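Local atomic coordinates of tyrocidine synthase 3 (Brevibacillus parabrevis, PDB entry 4MRT), a protein that probably activates amino acids and assembles them into tyrocidine, using carrier domains whose phosphopantetheine arms hold the intermediates as thioesters. Residues R24-S29 / F38-H43; I31-N36 / P71-L76; L45-V50 / L62-L67. The protein carries 1 engineered substitution. All coordinates share one frame; numbering follows the deposited sequence.

The three contacts tie together the helices of one small carrier domain. Interactions 1 and 2 share the connection between helices 13-26 and 44-58: their centres are about 11 Å apart, and I40 CD1 meets I31 CG2 at 3.8 Å. Interaction 3, with its centre about 13 Å from either of the others, joins helix 44-58 to helix 64-69. It meets interaction 1 through L26 CD2 and K46 CD, 3.6 Å apart, and interaction 2 through L76 CD2 and L62 CD2, 3.5 Å apart. The coenzyme A pocket takes H43 from interaction 1 and K65 from interaction 3, completed by A44, F68 and A69; P71 of interaction 2 has its side chain about 9 Å from the ligand.

Interaction 1. Residues R24-S29 / F38-H43; sequences RVLGVS and FQIGGH. With COA (coenzyme A), chain D.
L26 reaches across to the 38-43 loop with both branches of its side chain. Its CD1 meets I40 CD1 at 3.9 Å, the two side chains crossing at about a right angle, while CD2 presses on the glycine backbone, 3.6 Å from G42 N and 3.7 Å from G41 C. Beside it V28 adds one methyl, with CG1 3.9 Å from I40 O. The contact is small and made by van der Waals packing, methyl on methyl and methyl on backbone, and I40, G42 and V28 are buried. One step out, G27 leaves helix 13-26 with a positive phi of 64°, turning the chain so that L26 and V28 both face the loop. G41 has phi 114°, a backbone shape that suits glycine, and its bare backbone lies against L26. I31 and F37 pack on L26 as well, and K46 of helix 44-58 covers it further. At the far end of the loop H43 takes the N-cap position of helix 44-58. Its CB lies 3.2 Å from O5A, a phosphate oxygen of coenzyme A; the helix start probably favours the negative phosphate. Another protein chain packs on V28, I40 and H43. G41-G42-H43 running into the helix is the Gly-Gly-x-Ser attachment motif of carrier domains, with A44, probably the engineered residue, in the place of the serine.

Interaction 2. Residues I31-N36 / P71-L76; sequences IGILDN and PTIKAL
T72, the N-cap of helix 73-81, sets the start of that helix against I33 and its neighbours in the type I beta turn G32-D35. K74 N donates to I33 O at 3.0 Å, nearly straight at 160°, and meets a lone pair in the carbonyl plane. A water completes the join: it accepts from I73 N at 2.8 Å and donates to both G32 O and D35 O. T72 OG1 takes A75 N in a weak capping bond of 3.4 Å, while T72 CG2 rests near the carbonyl oxygens of L34 and D35. Next to these polar links, I73 crosses two isoleucines at about right angles, with CG2 against I33 CG2 at 3.7 Å and CD1 against I31 CG2 at 3.8 Å; A19 and W22 of helix 13-26 also pack on I73. N36 has CG anti to its backbone nitrogen (chi1 -177°), which turns the amide face to the proline: P71 CG lies over it, 3.3 Å from ND2. The same amide's OD1 accepts from F38 N, which fixes how the group is turned. Within the turn D35 OD2 receives G32 N at 2.8 Å, from well above the carboxylate plane. Three successive amides of the first helical turn, I73, K74 and A75, are thus met by a water, a turn carbonyl and, weakly, the threonine hydroxyl.

Interaction 3. Residues L45-V50 / L62-L67; sequences LKAMAV and LPLKVL
L67 holds CG anti to its backbone nitrogen (chi1 -180°), extending the side chain toward A47 and V50, while M48 starts away from helix 64-69 and bends at both chi2 and chi3 (95°) to bring its thioether back to L64. The contact packs the short helix 64-69 of the carrier-protein helical bundle against helix 44-58, which begins at the phosphopantetheine attachment position. A47 is the point of nearest backbone approach, its CA 7.3 Å from that of L64. Its small CB touches two leucine methyls, 3.8 Å from L67 CD2 and 3.9 Å from L64 CD1. One turn further along, V50 turns CG1 to the other helix, crossing L67 at about a right angle, and L62, in the loop just before the helix, extends the apolar surface more loosely, with CD2 4.5 Å from V50 CG1. M48 also crosses L64 roughly at right angles, its SD 3.9 Å from L64 CG; the methyl beyond is modelled too close to L64, so its exact place is doubtful. P63 sits at the N-cap position, and its carbonyl receives a weak bond from V66 N as the helix begins. L76 of helix 73-81 packs on both L62 and L67, and W22 and V25 of helix 13-26 touch V50, so the contact is part of the bundle core. K65, next to L64, belongs to the coenzyme A pocket, and another protein chain packs on M48 and L64. L67 CD2 is the methyl that bridges the valine and the alanine, 4.0 Å from V50 CG1 and 3.8 Å from A47 O.

Interaction 1. Residues R24-S29 / F38-H43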
loop_
_atom_site.group_PDB
_atom_site.type_symbol
_atom_site.label_atom_id
_atom_site.label_comp_id
_atom_site.label_asym_id
_atom_site.label_seq_id
_atom_site.Cartn_x
_atom_site.Cartn_y
_atom_site.Cartn_z
ATOM N N ARG A 24 14.602 13.641 -2.456
ATOM C CA ARG A 24 14.753 13.694 -1.015
ATOM C C ARG A 24 13.788 12.736 -0.300
ATOM O O ARG A 24 14.157 12.113 0.690
ATOM C CB ARG A 24 14.537 15.151 -0.580
ATOM C CG ARG A 24 13.869 15.430 0.753
ATOM C CD ARG A 24 13.157 16.770 0.646
ATOM N NE ARG A 24 14.055 17.808 0.115
ATOM C CZ ARG A 24 13.671 18.898 -0.556
ATOM N NH1 ARG A 24 12.391 19.133 -0.812
ATOM N NH2 ARG A 24 14.579 19.769 -0.982
ATOM N N VAL A 25 12.554 12.634 -0.803
ATOM C CA VAL A 25 11.543 11.740 -0.229
ATOM C C VAL A 25 11.931 10.288 -0.522
ATOM O O VAL A 25 11.916 9.449 0.366
ATOM C CB VAL A 25 10.116 12.112 -0.721
ATOM C CG1 VAL A 25 9.084 11.031 -0.378
ATOM C CG2 VAL A 25 9.667 13.413 -0.094
ATOM N N LEU A 26 12.338 10.004 -1.749
ATOM C CA LEU A 26 12.632 8.651 -2.171
ATOM C C LEU A 26 14.069 8.165 -1.928
ATOM O O LEU A 26 14.338 6.967 -2.028
ATOM C CB LEU A 26 12.318 8.513 -3.652
ATOM C CG LEU A 26 10.888 8.827 -4.075
ATOM C CD1 LEU A 26 10.789 8.929 -5.577
ATOM C CD2 LEU A 26 9.946 7.773 -3.528
ATOM N N GLY A 27 15.000 9.068 -1.635
ATOM C CA GLY A 27 16.427 8.682 -1.488
ATOM C C GLY A 27 17.026 8.158 -2.776
ATOM O O GLY A 27 17.784 7.179 -2.778
ATOM N N VAL A 28 16.655 8.776 -3.898
ATOM C CA VAL A 28 17.182 8.363 -5.192
ATOM C C VAL A 28 17.550 9.626 -5.938
ATOM O O VAL A 28 16.927 10.671 -5.752
ATOM C CB VAL A 28 16.216 7.451 -6.027
ATOM C CG1 VAL A 28 15.216 6.714 -5.140
ATOM C CG2 VAL A 28 15.485 8.216 -7.118
ATOM N N SER A 29 18.572 9.528 -6.773
ATOM C CA SER A 29 19.145 10.707 -7.414
ATOM C C SER A 29 18.844 10.698 -8.913
ATOM O O SER A 29 18.752 9.630 -9.538
ATOM C CB SER A 29 20.656 10.736 -7.158
ATOM O OG SER A 29 21.249 11.827 -7.837
ATOM N N PHE A 38 5.690 5.565 -8.668
ATOM C CA PHE A 38 5.484 4.272 -8.054
ATOM C C PHE A 38 6.362 3.178 -8.626
ATOM O O PHE A 38 6.379 2.094 -8.071
ATOM C CB PHE A 38 3.995 3.907 -8.132
ATOM C CG PHE A 38 3.141 4.903 -7.409
ATOM C CD1 PHE A 38 3.110 4.908 -6.036
ATOM C CD2 PHE A 38 2.471 5.911 -8.103
ATOM C CE1 PHE A 38 2.390 5.859 -5.353
ATOM C CE2 PHE A 38 1.741 6.859 -7.431
ATOM C CZ PHE A 38 1.695 6.834 -6.059
ATOM N N GLN A 39 7.082 3.452 -9.710
ATOM C CA GLN A 39 8.019 2.477 -10.281
ATOM C C GLN A 39 9.458 2.721 -9.804
ATOM O O GLN A 39 10.317 1.879 -9.989
ATOM C CB GLN A 39 7.985 2.518 -11.813
ATOM C CG GLN A 39 6.831 1.750 -12.422
ATOM C CD GLN A 39 6.637 2.046 -13.894
ATOM O OE1 GLN A 39 7.400 2.806 -14.515
ATOM N NE2 GLN A 39 5.601 1.449 -14.467
ATOM N N ILE A 40 9.696 3.870 -9.194
ATOM C CA ILE A 40 11.028 4.265 -8.758
ATOM C C ILE A 40 11.158 4.343 -7.229
ATOM O O ILE A 40 12.079 4.983 -6.700
ATOM C CB ILE A 40 11.449 5.593 -9.424
ATOM C CG1 ILE A 40 10.556 6.728 -8.986
ATOM C CG2 ILE A 40 11.417 5.441 -10.943
ATOM C CD1 ILE A 40 11.086 8.078 -9.368
ATOM N N GLY A 41 10.252 3.658 -6.520
ATOM C CA GLY A 41 10.323 3.552 -5.045
ATOM C C GLY A 41 9.192 4.243 -4.305
ATOM O O GLY A 41 9.068 4.138 -3.090
ATOM N N GLY A 42 8.342 4.956 -5.027
ATOM C CA GLY A 42 7.225 5.620 -4.386
ATOM C C GLY A 42 6.204 4.602 -3.888
ATOM O O GLY A 42 6.097 3.487 -4.411
ATOM N N HIS A 43 5.499 4.999 -2.847
ATOM C CA HIS A 43 4.354 4.267 -2.310
ATOM C C HIS A 43 3.562 5.278 -1.484
ATOM O O HIS A 43 3.966 6.439 -1.382
ATOM C CB HIS A 43 4.784 3.021 -1.514
ATOM C CG HIS A 43 5.835 3.281 -0.489
ATOM N ND1 HIS A 43 5.535 3.657 0.799
ATOM C CD2 HIS A 43 7.185 3.231 -0.562
ATOM C CE1 HIS A 43 6.654 3.836 1.476
ATOM N NE2 HIS A 43 7.673 3.583 0.673
HETATM N N1A COA D . -7.690 -0.588 -3.139
HETATM C C2A COA D . -7.223 -1.707 -2.549
HETATM N N3A COA D . -6.065 -2.288 -2.855
HETATM C C4A COA D . -5.288 -1.764 -3.836
HETATM C C5A COA D . -5.725 -0.557 -4.543
HETATM C C6A COA D . -7.005 0.025 -4.134
HETATM N N6A COA D . -7.456 1.136 -4.748
HETATM N N7A COA D . -4.778 -0.251 -5.451
HETATM C C8A COA D . -3.821 -1.200 -5.354
HETATM N N9A COA D . -4.141 -2.105 -4.398
HETATM C C1B COA D . -3.322 -3.260 -3.957
HETATM C C2B COA D . -2.531 -3.909 -5.078
HETATM O O2B COA D . -2.626 -5.338 -4.916
HETATM C C3B COA D . -1.108 -3.456 -4.778
HETATM O O3B COA D . -0.121 -4.391 -5.190
HETATM P P3B COA D . 0.858 -4.151 -6.458
HETATM O O7A COA D . 2.094 -4.945 -6.163
HETATM O O8A COA D . 0.125 -4.698 -7.653
HETATM O O9A COA D . 1.043 -2.669 -6.517
HETATM C C4B COA D . -1.134 -3.422 -3.267
HETATM O O4B COA D . -2.367 -2.821 -2.963
HETATM C C5B COA D . -0.010 -2.664 -2.608
HETATM O O5B COA D . -0.402 -2.382 -1.267
HETATM P P1A COA D . 0.614 -1.526 -0.366
HETATM O O1A COA D . 1.942 -2.223 -0.351
HETATM O O2A COA D . -0.064 -1.301 0.963
HETATM O O3A COA D . 0.781 -0.206 -1.236
HETATM P P2A COA D . 0.749 1.281 -0.626
HETATM O O4A COA D . 0.971 1.321 0.880
HETATM O O5A COA D . 1.706 2.127 -1.482
HETATM O O6A COA D . -0.729 1.872 -0.963
HETATM C CBP COA D . -3.135 1.902 -1.467
HETATM C CCP COA D . -1.805 1.137 -1.531
HETATM C CDP COA D . -3.366 3.038 -0.481
HETATM C CEP COA D . -4.300 1.334 -2.238
HETATM C CAP COA D . -2.738 2.935 -2.621
HETATM O OAP COA D . -2.205 2.300 -3.796
HETATM C C9P COA D . -3.846 3.862 -3.149
HETATM O O9P COA D . -4.305 4.782 -2.471
HETATM N N8P COA D . -4.318 3.637 -4.381
HETATM C C7P COA D . -5.433 4.401 -4.938
HETATM C C6P COA D . -4.988 5.624 -5.724
HETATM C C5P COA D . -6.180 6.297 -6.398
HETATM O O5P COA D . -6.947 6.914 -5.681
HETATM N N4P COA D . -6.316 6.205 -7.743
HETATM C C3P COA D . -7.437 6.795 -8.494
HETATM C C2P COA D . -7.044 7.890 -9.495
HETATM S S1P COA D . -8.509 8.740 -10.190
#

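Interaction 2. Residues I31-N36 / P71-L76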
loop_
_atom_site.group_PDB
_atom_site.type_symbol
_atom_site.label_atom_id
_atom_site.label_comp_id
_atom_site.label_asym_id
_atom_site.label_seq_id
_atom_site.Cartn_x
_atom_site.Cartn_y
_atom_site.Cartn_z
ATOM N N ILE A 31 16.162 11.989 -10.995
ATOM C CA ILE A 31 14.840 11.534 -11.462
ATOM C C ILE A 31 14.450 12.313 -12.719
ATOM O O ILE A 31 14.546 13.518 -12.736
ATOM C CB ILE A 31 13.765 11.701 -10.351
ATOM C CG1 ILE A 31 14.135 10.846 -9.127
ATOM C CG2 ILE A 31 12.370 11.325 -10.865
ATOM C CD1 ILE A 31 13.322 11.137 -7.871
ATOM N N GLY A 32 14.013 11.618 -13.762
ATOM C CA GLY A 32 13.474 12.269 -14.953
ATOM C C GLY A 32 12.023 12.698 -14.751
ATOM O O GLY A 32 11.356 12.253 -13.805
ATOM N N ILE A 33 11.515 13.541 -15.645
ATOM C CA ILE A 33 10.205 14.141 -15.431
ATOM C C ILE A 33 9.079 13.268 -15.974
ATOM O O ILE A 33 7.908 13.600 -15.811
ATOM C CB ILE A 33 10.109 15.582 -16.012
ATOM C CG1 ILE A 33 10.396 15.597 -17.517
ATOM C CG2 ILE A 33 11.055 16.501 -15.263
ATOM C CD1 ILE A 33 9.995 16.879 -18.213
ATOM N N LEU A 34 9.442 12.173 -16.640
ATOM C CA LEU A 34 8.496 11.172 -17.087
ATOM C C LEU A 34 8.580 9.886 -16.227
ATOM O O LEU A 34 7.966 8.887 -16.562
ATOM C CB LEU A 34 8.771 10.829 -18.559
ATOM C CG LEU A 34 7.993 11.496 -19.695
ATOM C CD1 LEU A 34 7.562 12.935 -19.431
ATOM C CD2 LEU A 34 8.779 11.385 -20.977
ATOM N N ASP A 35 9.380 9.895 -15.162
ATOM C CA ASP A 35 9.555 8.702 -14.328
ATOM C C ASP A 35 8.265 8.516 -13.527
ATOM O O ASP A 35 7.748 9.450 -12.921
ATOM C CB ASP A 35 10.718 8.827 -13.339
ATOM C CG ASP A 35 12.100 8.809 -14.008
ATOM O OD1 ASP A 35 12.209 8.551 -15.219
ATOM O OD2 ASP A 35 13.102 9.059 -13.284
ATOM N N ASN A 36 7.747 7.318 -13.532
ATOM C CA ASN A 36 6.580 7.022 -12.707
ATOM C C ASN A 36 6.955 6.889 -11.226
ATOM O O ASN A 36 7.734 6.023 -10.865
ATOM C CB ASN A 36 5.899 5.758 -13.193
ATOM C CG ASN A 36 4.640 5.456 -12.409
ATOM O OD1 ASN A 36 4.639 5.524 -11.198
ATOM N ND2 ASN A 36 3.559 5.161 -13.105
ATOM N N PRO A 71 1.360 10.154 -12.106
ATOM C CA PRO A 71 2.490 10.070 -11.169
ATOM C C PRO A 71 3.837 10.393 -11.799
ATOM O O PRO A 71 4.785 9.594 -11.688
ATOM C CB PRO A 71 2.475 8.607 -10.751
ATOM C CG PRO A 71 2.045 7.915 -11.983
ATOM C CD PRO A 71 1.042 8.827 -12.655
ATOM N N THR A 72 3.899 11.533 -12.478
ATOM C CA THR A 72 5.134 12.031 -13.088
ATOM C C THR A 72 5.293 13.485 -12.683
ATOM O O THR A 72 4.314 14.203 -12.410
ATOM C CB THR A 72 5.141 11.925 -14.642
ATOM O OG1 THR A 72 4.043 12.669 -15.181
ATOM C CG2 THR A 72 5.063 10.482 -15.132
ATOM N N ILE A 73 6.555 13.910 -12.590
ATOM C CA ILE A 73 6.898 15.287 -12.297
ATOM C C ILE A 73 6.323 16.273 -13.318
ATOM O O ILE A 73 5.877 17.360 -12.952
ATOM C CB ILE A 73 8.442 15.445 -12.214
ATOM C CG1 ILE A 73 8.934 14.899 -10.861
ATOM C CG2 ILE A 73 8.839 16.914 -12.359
ATOM C CD1 ILE A 73 10.407 14.552 -10.836
ATOM N N LYS A 74 6.343 15.913 -14.588
ATOM C CA LYS A 74 5.820 16.794 -15.625
ATOM C C LYS A 74 4.355 17.108 -15.350
ATOM O O LYS A 74 3.959 18.294 -15.271
ATOM C CB LYS A 74 5.968 16.150 -16.997
ATOM C CG LYS A 74 5.658 17.105 -18.137
ATOM C CD LYS A 74 5.694 16.426 -19.484
ATOM C CE LYS A 74 5.191 17.409 -20.518
ATOM N NZ LYS A 74 5.290 16.833 -21.863
ATOM N N ALA A 75 3.560 16.049 -15.155
ATOM C CA ALA A 75 2.139 16.230 -14.863
ATOM C C ALA A 75 1.939 17.030 -13.593
ATOM O O ALA A 75 1.137 17.973 -13.570
ATOM C CB ALA A 75 1.427 14.897 -14.774
ATOM N N LEU A 76 2.678 16.669 -12.541
ATOM C CA LEU A 76 2.537 17.336 -11.256
ATOM C C LEU A 76 2.930 18.797 -11.274
ATOM O O LEU A 76 2.294 19.607 -10.611
ATOM C CB LEU A 76 3.337 16.631 -10.168
ATOM C CG LEU A 76 2.471 16.061 -9.051
ATOM C CD1 LEU A 76 1.713 14.848 -9.574
ATOM C CD2 LEU A 76 3.336 15.706 -7.847
HETATM O O HOH W 1 8.678 12.102 -12.944
#

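Interaction 3. Residues L45-V50 / L62-L67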
loop_
_atom_site.group_PDB
_atom_site.type_symbol
_atom_site.label_atom_id
_atom_site.label_comp_id
_atom_site.label_asym_id
_atom_site.label_seq_id
_atom_site.Cartn_x
_atom_site.Cartn_y
_atom_site.Cartn_z
ATOM N N LEU A 45 2.709 6.151 1.657
ATOM C CA LEU A 45 3.251 6.949 2.718
ATOM C C LEU A 45 4.147 8.056 2.150
ATOM O O LEU A 45 4.017 9.210 2.543
ATOM C CB LEU A 45 4.021 6.086 3.751
ATOM C CG LEU A 45 4.335 6.853 5.051
ATOM C CD1 LEU A 45 3.052 7.447 5.615
ATOM C CD2 LEU A 45 5.046 5.974 6.086
ATOM N N LYS A 46 5.010 7.704 1.217
ATOM C CA LYS A 46 5.885 8.694 0.574
ATOM C C LYS A 46 5.113 9.668 -0.335
ATOM O O LYS A 46 5.537 10.798 -0.506
ATOM C CB LYS A 46 6.996 8.015 -0.202
ATOM C CG LYS A 46 8.042 7.383 0.699
ATOM C CD LYS A 46 9.129 6.756 -0.144
ATOM C CE LYS A 46 10.199 6.031 0.661
ATOM N NZ LYS A 46 10.433 6.676 1.971
ATOM N N ALA A 47 3.976 9.236 -0.901
ATOM C CA ALA A 47 3.122 10.150 -1.661
ATOM C C ALA A 47 2.588 11.256 -0.741
ATOM O O ALA A 47 2.464 12.397 -1.183
ATOM C CB ALA A 47 1.974 9.394 -2.343
ATOM N N MET A 48 2.307 10.922 0.535
ATOM C CA MET A 48 1.777 11.904 1.513
ATOM C C MET A 48 2.852 12.948 1.796
ATOM O O MET A 48 2.558 14.123 1.845
ATOM C CB MET A 48 1.408 11.308 2.881
ATOM C CG MET A 48 0.457 10.125 2.939
ATOM S SD MET A 48 -1.085 10.406 2.077
ATOM C CE MET A 48 -0.623 9.651 0.532
ATOM N N ALA A 49 4.066 12.475 2.064
ATOM C CA ALA A 49 5.217 13.342 2.245
ATOM C C ALA A 49 5.420 14.227 1.026
ATOM O O ALA A 49 5.709 15.413 1.183
ATOM C CB ALA A 49 6.471 12.530 2.512
ATOM N N VAL A 50 5.276 13.678 -0.179
ATOM C CA VAL A 50 5.358 14.515 -1.385
ATOM C C VAL A 50 4.315 15.630 -1.380
ATOM O O VAL A 50 4.659 16.780 -1.667
ATOM C CB VAL A 50 5.272 13.716 -2.705
ATOM C CG1 VAL A 50 5.072 14.637 -3.916
ATOM C CG2 VAL A 50 6.519 12.885 -2.895
ATOM N N LEU A 62 -2.225 19.394 -3.065
ATOM C CA LEU A 62 -2.108 18.325 -4.054
ATOM C C LEU A 62 -2.986 17.152 -3.623
ATOM O O LEU A 62 -2.584 16.372 -2.759
ATOM C CB LEU A 62 -0.652 17.873 -4.181
ATOM C CG LEU A 62 -0.319 16.720 -5.123
ATOM C CD1 LEU A 62 -0.879 16.997 -6.504
ATOM C CD2 LEU A 62 1.185 16.493 -5.189
ATOM N N PRO A 63 -4.187 17.010 -4.226
ATOM C CA PRO A 63 -4.988 15.857 -3.834
ATOM C C PRO A 63 -4.240 14.577 -4.187
ATOM O O PRO A 63 -3.557 14.494 -5.206
ATOM C CB PRO A 63 -6.277 16.019 -4.657
ATOM C CG PRO A 63 -6.304 17.471 -5.051
ATOM C CD PRO A 63 -4.853 17.789 -5.282
ATOM N N LEU A 64 -4.319 13.591 -3.314
ATOM C CA LEU A 64 -3.560 12.378 -3.515
ATOM C C LEU A 64 -3.975 11.652 -4.769
ATOM O O LEU A 64 -3.124 11.083 -5.453
ATOM C CB LEU A 64 -3.636 11.479 -2.296
ATOM C CG LEU A 64 -2.591 11.775 -1.214
ATOM C CD1 LEU A 64 -1.179 11.698 -1.771
ATOM C CD2 LEU A 64 -2.799 13.115 -0.531
ATOM N N LYS A 65 -5.269 11.683 -5.076
ATOM C CA LYS A 65 -5.802 11.020 -6.256
ATOM C C LYS A 65 -5.158 11.560 -7.536
ATOM O O LYS A 65 -4.974 10.824 -8.491
ATOM C CB LYS A 65 -7.343 11.133 -6.324
ATOM C CG LYS A 65 -7.877 12.487 -6.780
ATOM C CD LYS A 65 -9.322 12.739 -6.360
ATOM C CE LYS A 65 -10.245 11.624 -6.829
ATOM N NZ LYS A 65 -11.677 12.052 -6.880
ATOM N N VAL A 66 -4.801 12.842 -7.539
ATOM C CA VAL A 66 -4.080 13.436 -8.663
ATOM C C VAL A 66 -2.672 12.863 -8.823
ATOM O O VAL A 66 -2.257 12.534 -9.938
ATOM C CB VAL A 66 -4.033 14.970 -8.529
ATOM C CG1 VAL A 66 -3.060 15.574 -9.543
ATOM C CG2 VAL A 66 -5.438 15.530 -8.712
ATOM N N LEU A 67 -1.935 12.726 -7.722
ATOM C CA LEU A 67 -0.608 12.121 -7.778
ATOM C C LEU A 67 -0.670 10.682 -8.294
ATOM O O LEU A 67 0.138 10.261 -9.123
ATOM C CB LEU A 67 0.043 12.197 -6.399
ATOM C CG LEU A 67 1.450 11.632 -6.213
ATOM C CD1 LEU A 67 2.384 11.905 -7.385
ATOM C CD2 LEU A 67 2.026 12.220 -4.937
#